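Local structure of irisin (Homo sapiens, 4LSD) at residues A[33-38]-A[75-80]. The protein probably acts as an exercise-linked hormone that induces browning of white adipose tissue by stimulating UCP1 expression, and forms a dimer through its fibronectin type III domain. Sequence-based numbering, arbitrary orientation.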
loop_
_atom_site.group_PDB
_atom_site.type_symbol
_atom_site.label_atom_id
_atom_site.label_comp_id
_atom_site.label_asym_id
_atom_site.label_seq_id
_atom_site.Cartn_x
_atom_site.Cartn_y
_atom_site.Cartn_z
ATOM N N GLY A 33 -9.406 7.394 8.058
ATOM C CA GLY A 33 -8.447 6.580 7.342
ATOM C C GLY A 33 -7.284 6.115 8.191
ATOM O O GLY A 33 -7.311 6.193 9.420
ATOM N N PHE A 34 -6.245 5.636 7.524
ATOM C CA PHE A 34 -5.077 5.140 8.222
ATOM C C PHE A 34 -3.837 5.147 7.340
ATOM O O PHE A 34 -3.931 5.138 6.116
ATOM C CB PHE A 34 -5.331 3.711 8.658
ATOM C CG PHE A 34 -5.241 2.714 7.532
ATOM C CD1 PHE A 34 -4.006 2.194 7.140
ATOM C CD2 PHE A 34 -6.385 2.299 6.858
ATOM C CE1 PHE A 34 -3.912 1.277 6.099
ATOM C CE2 PHE A 34 -6.305 1.379 5.810
ATOM C CZ PHE A 34 -5.067 0.866 5.430
ATOM N N ALA A 35 -2.669 5.144 7.971
ATOM C CA ALA A 35 -1.408 5.087 7.243
ATOM C C ALA A 35 -0.586 4.014 7.931
ATOM O O ALA A 35 -0.472 3.996 9.155
ATOM C CB ALA A 35 -0.691 6.418 7.297
ATOM N N ILE A 36 -0.033 3.099 7.147
ATOM C CA ILE A 36 0.788 2.021 7.699
ATOM C C ILE A 36 2.199 2.062 7.102
ATOM O O ILE A 36 2.379 2.433 5.938
ATOM C CB ILE A 36 0.159 0.623 7.422
ATOM C CG1 ILE A 36 -0.864 0.278 8.504
ATOM C CG2 ILE A 36 1.232 -0.452 7.394
ATOM C CD1 ILE A 36 -1.411 -1.139 8.397
ATOM N N SER A 37 3.193 1.701 7.917
ATOM C CA SER A 37 4.598 1.650 7.494
ATOM C C SER A 37 5.036 0.230 7.694
ATOM O O SER A 37 4.722 -0.389 8.710
ATOM C CB SER A 37 5.515 2.511 8.362
ATOM O OG SER A 37 5.155 3.872 8.326
ATOM N N GLN A 38 5.788 -0.278 6.733
ATOM C CA GLN A 38 6.280 -1.638 6.811
ATOM C C GLN A 38 7.736 -1.698 6.395
ATOM O O GLN A 38 8.126 -1.128 5.379
ATOM C CB GLN A 38 5.464 -2.543 5.890
ATOM C CG GLN A 38 6.077 -3.923 5.679
ATOM C CD GLN A 38 5.520 -4.626 4.454
ATOM O OE1 GLN A 38 4.304 -4.794 4.309
ATOM N NE2 GLN A 38 6.410 -5.045 3.562
ATOM N N GLN A 75 -1.041 4.359 11.953
ATOM C CA GLN A 75 -1.352 5.736 12.332
ATOM C C GLN A 75 -2.805 5.988 11.929
ATOM O O GLN A 75 -3.290 5.394 10.971
ATOM C CB GLN A 75 -0.438 6.707 11.589
ATOM C CG GLN A 75 -0.869 8.152 11.710
ATOM C CD GLN A 75 -0.071 9.055 10.804
ATOM O OE1 GLN A 75 0.574 9.996 11.258
ATOM N NE2 GLN A 75 -0.104 8.768 9.511
ATOM N N ALA A 76 -3.511 6.853 12.647
ATOM C CA ALA A 76 -4.899 7.122 12.305
ATOM C C ALA A 76 -5.052 8.510 11.698
ATOM O O ALA A 76 -4.495 9.484 12.202
ATOM C CB ALA A 76 -5.781 6.982 13.535
ATOM N N ILE A 77 -5.821 8.591 10.615
ATOM C CA ILE A 77 -6.036 9.854 9.912
ATOM C C ILE A 77 -7.397 10.441 10.242
ATOM O O ILE A 77 -8.402 9.742 10.225
ATOM C CB ILE A 77 -5.997 9.673 8.376
ATOM C CG1 ILE A 77 -4.816 8.792 7.964
ATOM C CG2 ILE A 77 -5.928 11.036 7.698
ATOM C CD1 ILE A 77 -3.486 9.457 8.065
ATOM N N SER A 78 -7.422 11.735 10.517
ATOM C CA SER A 78 -8.658 12.441 10.821
ATOM C C SER A 78 -8.818 13.477 9.719
ATOM O O SER A 78 -7.919 13.637 8.895
ATOM C CB SER A 78 -8.536 13.128 12.180
ATOM O OG SER A 78 -9.301 14.315 12.220
ATOM N N ILE A 79 -9.946 14.182 9.689
ATOM C CA ILE A 79 -10.139 15.205 8.661
ATOM C C ILE A 79 -9.316 16.434 9.052
ATOM O O ILE A 79 -8.936 17.240 8.205
ATOM C CB ILE A 79 -11.620 15.633 8.527
ATOM C CG1 ILE A 79 -11.803 16.506 7.285
ATOM C CG2 ILE A 79 -12.045 16.458 9.742
ATOM C CD1 ILE A 79 -11.686 15.742 5.994
ATOM N N GLN A 80 -9.049 16.577 10.347
ATOM C CA GLN A 80 -8.280 17.714 10.847
ATOM C C GLN A 80 -6.784 17.436 10.960
ATOM O O GLN A 80 -5.960 18.342 10.789
ATOM C CB GLN A 80 -8.821 18.163 12.210
ATOM C CG GLN A 80 -10.175 18.888 12.139
ATOM C CD GLN A 80 -10.493 19.706 13.400
ATOM O OE1 GLN A 80 -10.543 19.173 14.513
ATOM N NE2 GLN A 80 -10.711 21.009 13.220
#
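Gly-33 and Ala-35 pair with Ile-77 and Gln-75 across two antiparallel central strands, 31-40 and 69-78, of the four-stranded sheet in the fibronectin type III beta-sandwich. Four backbone hydrogen bonds join them. Around Gly-33 and Ile-77, the bond from Ile-77 N to Gly-33 O is nearly straight at its hydrogen (173°), yet the donor stands well above the carbonyl plane; its mate, Gly-33 N to Ile-77 O, is weak at 3.3 Å. Around Ala-35 and Gln-75, Ala-35 N reaches Gln-75 O at 3.1 Å, and Gln-75 N approaches Ala-35 O at 2.9 Å, almost in line with the C=O bond, though the bond is bent at its hydrogen (132°). Between these pairs lies the non-hydrogen-bonded pair Phe-34 and Ala-76, where Phe-34 CA makes a CA-H...O contact of 3.3 Å with Gln-75 O.

The side chains divide between the two faces. Phe-34 and Ala-76 point into the sandwich, where the Phe-34 ring meets Trp-23 at a steep tilt and touches Cys-59 of the facing sheet. With CG between the backbone N and carbonyl carbon (chi1 76°), the Phe-34 ring turns away from Ala-76; its CB, 3.5 Å from Gln-75 O, is the side-chain atom that meets segment 75-80.

The other face carries Ala-35, Gln-75 and Ile-77. The extended Gln-75 chain brings its amide end beside the Ala-35 methyl. Beside Gly-33, which has no side chain, Ile-77 lies over the peptide that joins Gly-33 to Phe-34: its CG1 comes within 3.5 Å of Phe-34 N, and its CD1 meets Ala-35 CB at 4.2 Å.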